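Local coordinates for mandelate racemase/muconate lactonizing enzyme, C-terminal domain protein (Paracoccus denitrificans, PDB 4DWD), which binds magnesium and probably acts as a hydro-lyase of the enolase superfamily, at residues B[122-130]-B[343-351]. Numbering follows the deposited sequence. Where two conformers were deposited one is given.
Sequences WRTRLPCYS and VDGHFALGD
Leu126 and Phe347 exchange two backbone hydrogen bonds, Phe347 N to Leu126 O at 2.7 Å and Leu126 N to Phe347 O at 2.9 Å, forming a hydrogen-bonded antiparallel pair. One further backbone bond flanks the pair at each end: Leu349 N to Thr124 O, and Cys128 N to Gly345 O. The side chain of Phe347 starts at CB, near Leu126 O. Its CG, turned beside the backbone N and anti to the carbonyl carbon (chi1 -64°), also stays near that oxygen. Further out, CD2 is near both Leu126 O and Cys128 CB, while CE2 presses to 3.4 Å from Cys128 CB; CZ, at the tip, meets the same carbon at 3.7 Å. Cys128 SG adds an oblique sulfur-aromatic contact, 5.2 Å from the ring centroid. His306 meets the Phe347 ring edge-to-face, and Val323 and Leu325 of strand 323-325 pack on it. With Phe347 cut back to an alanine, Cys128 CB and His306 would probably lose their aromatic partner and a gap would open beside strand 323-325. On the other face of the sheet, His346 CD2 comes to 3.4 Å from Pro127 N, and NE2 lies near Pro127 CB. In this conformer ND1 donates to Asp344 O at 2.9 Å; that oxygen lies in the ring plane, although the donor sits above the carbonyl plane. Leu349 CB meets Leu126 CD1 at 4.2 Å, and both leucines also touch helix 304-314. A type I' turn from Val343 to His346 reverses the chain and leads into strand 346-348. This short antiparallel strand added along strand 125-132, whose other neighbours 158-162 and 323-325 run parallel to it, joins a late segment to the first strand of the TIM-like barrel domain of the enolase superfamily.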
loop_
_atom_site.group_PDB
_atom_site.type_symbol
_atom_site.label_atom_id
_atom_site.label_comp_id
_atom_site.label_asym_id
_atom_site.label_seq_id
_atom_site.Cartn_x
_atom_site.Cartn_y
_atom_site.Cartn_z
ATOM N N TRP B 122 2.417 31.823 23.496
ATOM C CA TRP B 122 1.256 32.314 22.742
ATOM C C TRP B 122 0.193 32.805 23.673
ATOM O O TRP B 122 -0.647 33.618 23.301
ATOM C CB TRP B 122 0.651 31.204 21.900
ATOM C CG TRP B 122 1.536 30.811 20.761
ATOM C CD1 TRP B 122 2.494 29.800 20.744
ATOM C CD2 TRP B 122 1.582 31.414 19.427
ATOM N NE1 TRP B 122 3.114 29.743 19.529
ATOM C CE2 TRP B 122 2.618 30.691 18.691
ATOM C CE3 TRP B 122 0.886 32.443 18.789
ATOM C CZ2 TRP B 122 2.932 30.996 17.371
ATOM C CZ3 TRP B 122 1.220 32.749 17.457
ATOM C CH2 TRP B 122 2.215 32.032 16.765
ATOM N N ARG B 123 0.198 32.262 24.884
ATOM C CA ARG B 123 -0.829 32.522 25.881
ATOM C C ARG B 123 -0.231 32.244 27.249
ATOM O O ARG B 123 0.575 31.323 27.406
ATOM C CB ARG B 123 -2.033 31.595 25.659
ATOM C CG ARG B 123 -1.691 30.122 25.891
ATOM C CD ARG B 123 -2.693 29.144 25.303
ATOM N NE ARG B 123 -2.755 29.225 23.845
ATOM C CZ ARG B 123 -1.905 28.639 23.008
ATOM N NH1 ARG B 123 -0.886 27.901 23.463
ATOM N NH2 ARG B 123 -2.084 28.790 21.697
ATOM N N THR B 124 -0.624 33.030 28.244
ATOM C CA THR B 124 -0.248 32.721 29.623
ATOM C C THR B 124 -1.482 32.426 30.481
ATOM O O THR B 124 -1.368 32.166 31.679
ATOM C CB THR B 124 0.618 33.825 30.265
ATOM O OG1 THR B 124 -0.082 35.072 30.211
ATOM C CG2 THR B 124 1.960 33.946 29.553
ATOM N N ARG B 125 -2.657 32.468 29.861
ATOM C CA ARG B 125 -3.862 31.930 30.482
ATOM C C ARG B 125 -4.328 30.741 29.663
ATOM O O ARG B 125 -4.699 30.878 28.500
ATOM C CB ARG B 125 -4.952 32.989 30.578
ATOM C CG ARG B 125 -4.672 34.016 31.649
ATOM C CD ARG B 125 -5.861 34.931 31.816
ATOM N NE ARG B 125 -5.556 36.063 32.682
ATOM C CZ ARG B 125 -6.448 36.967 33.067
ATOM N NH1 ARG B 125 -7.698 36.879 32.671
ATOM N NH2 ARG B 125 -6.084 37.957 33.855
ATOM N N LEU B 126 -4.273 29.559 30.261
ATOM C CA LEU B 126 -4.523 28.340 29.503
ATOM C C LEU B 126 -5.825 27.707 29.956
ATOM O O LEU B 126 -5.988 27.434 31.140
ATOM C CB LEU B 126 -3.362 27.354 29.666
ATOM C CG LEU B 126 -1.988 27.762 29.127
ATOM C CD1 LEU B 126 -1.225 28.624 30.125
ATOM C CD2 LEU B 126 -1.160 26.535 28.747
ATOM N N PRO B 127 -6.761 27.479 29.019
ATOM C CA PRO B 127 -8.012 26.829 29.427
ATOM C C PRO B 127 -7.776 25.420 29.961
ATOM O O PRO B 127 -6.844 24.740 29.523
ATOM C CB PRO B 127 -8.831 26.781 28.133
ATOM C CG PRO B 127 -7.824 26.883 27.039
ATOM C CD PRO B 127 -6.725 27.754 27.573
ATOM N N CYS B 128 -8.613 24.995 30.903
ATOM C CA CYS B 128 -8.525 23.637 31.440
ATOM C C CYS B 128 -9.701 22.760 30.986
ATOM O O CYS B 128 -10.741 23.273 30.559
ATOM C CB CYS B 128 -8.444 23.657 32.973
ATOM S SG CYS B 128 -10.014 23.940 33.834
ATOM N N TYR B 129 -9.523 21.441 31.050
ATOM C CA TYR B 129 -10.666 20.525 30.982
ATOM C C TYR B 129 -10.706 19.661 32.229
ATOM O O TYR B 129 -9.662 19.217 32.716
ATOM C CB TYR B 129 -10.684 19.702 29.677
ATOM C CG TYR B 129 -9.734 18.519 29.521
ATOM C CD1 TYR B 129 -10.039 17.278 30.075
ATOM C CD2 TYR B 129 -8.562 18.627 28.752
ATOM C CE1 TYR B 129 -9.202 16.183 29.893
ATOM C CE2 TYR B 129 -7.716 17.533 28.568
ATOM C CZ TYR B 129 -8.046 16.318 29.143
ATOM O OH TYR B 129 -7.239 15.223 28.974
ATOM N N SER B 130 -11.906 19.455 32.769
ATOM C CA SER B 130 -12.081 18.604 33.938
ATOM C C SER B 130 -12.016 17.157 33.488
ATOM O O SER B 130 -12.864 16.700 32.704
ATOM C CB SER B 130 -13.430 18.871 34.614
ATOM O OG SER B 130 -13.516 20.201 35.088
ATOM N N VAL B 343 -8.635 29.278 37.758
ATOM C CA VAL B 343 -9.330 30.522 38.081
ATOM C C VAL B 343 -10.103 30.913 36.827
ATOM O O VAL B 343 -9.513 31.045 35.752
ATOM C CB VAL B 343 -8.330 31.636 38.462
ATOM C CG1 VAL B 343 -9.039 32.974 38.640
ATOM C CG2 VAL B 343 -7.569 31.267 39.727
ATOM N N ASP B 344 -11.424 31.061 36.953
ATOM C CA ASP B 344 -12.284 31.370 35.805
ATOM C C ASP B 344 -12.050 30.393 34.654
ATOM O O ASP B 344 -12.045 30.785 33.478
ATOM C CB ASP B 344 -12.084 32.824 35.332
ATOM C CG ASP B 344 -12.453 33.851 36.394
ATOM O OD1 ASP B 344 -13.249 33.530 37.305
ATOM O OD2 ASP B 344 -11.944 34.989 36.315
ATOM N N GLY B 345 -11.832 29.125 35.017
ATOM C CA GLY B 345 -11.659 28.036 34.055
ATOM C C GLY B 345 -10.305 27.966 33.368
ATOM O O GLY B 345 -10.145 27.213 32.402
ATOM N N HIS B 346 -9.333 28.736 33.859
ATOM C CA HIS B 346 -8.003 28.830 33.244
ATOM C C HIS B 346 -6.887 28.659 34.238
ATOM O O HIS B 346 -7.063 28.916 35.428
ATOM C CB HIS B 346 -7.834 30.189 32.562
ATOM C CG HIS B 346 -8.699 30.378 31.338
ATOM N ND1 HIS B 346 -10.019 30.634 31.413
ATOM C CD2 HIS B 346 -8.378 30.362 29.980
ATOM C CE1 HIS B 346 -10.521 30.759 30.171
ATOM N NE2 HIS B 346 -9.517 30.598 29.295
ATOM N N PHE B 347 -5.719 28.256 33.743
ATOM C CA PHE B 347 -4.483 28.249 34.536
ATOM C C PHE B 347 -3.693 29.499 34.192
ATOM O O PHE B 347 -3.433 29.767 33.014
ATOM C CB PHE B 347 -3.643 27.015 34.211
ATOM C CG PHE B 347 -4.304 25.721 34.584
ATOM C CD1 PHE B 347 -4.581 25.432 35.915
ATOM C CD2 PHE B 347 -4.636 24.784 33.607
ATOM C CE1 PHE B 347 -5.201 24.241 36.271
ATOM C CE2 PHE B 347 -5.239 23.578 33.955
ATOM C CZ PHE B 347 -5.525 23.306 35.291
ATOM N N ALA B 348 -3.326 30.263 35.215
ATOM C CA ALA B 348 -2.504 31.458 35.020
ATOM C C ALA B 348 -1.029 31.116 35.163
ATOM O O ALA B 348 -0.564 30.774 36.256
ATOM C CB ALA B 348 -2.902 32.549 36.013
ATOM N N LEU B 349 -0.301 31.208 34.054
ATOM C CA LEU B 349 1.137 30.954 34.051
ATOM C C LEU B 349 1.899 32.240 34.377
ATOM O O LEU B 349 1.808 33.222 33.648
ATOM C CB LEU B 349 1.562 30.402 32.684
ATOM C CG LEU B 349 3.033 30.064 32.428
ATOM C CD1 LEU B 349 3.570 29.107 33.477
ATOM C CD2 LEU B 349 3.137 29.454 31.046
ATOM N N GLY B 350 2.629 32.219 35.488
ATOM C CA GLY B 350 3.388 33.380 35.953
ATOM C C GLY B 350 4.785 33.446 35.367
ATOM O O GLY B 350 5.194 32.561 34.612
ATOM N N ASP B 351 5.531 34.489 35.731
ATOM C CA ASP B 351 6.838 34.744 35.112
ATOM C C ASP B 351 8.064 34.470 36.007
ATOM O O ASP B 351 9.171 34.929 35.704
ATOM C CB ASP B 351 6.887 36.166 34.512
ATOM C CG ASP B 351 6.801 37.271 35.569
ATOM O OD1 ASP B 351 6.713 36.974 36.777
ATOM O OD2 ASP B 351 6.836 38.458 35.180
#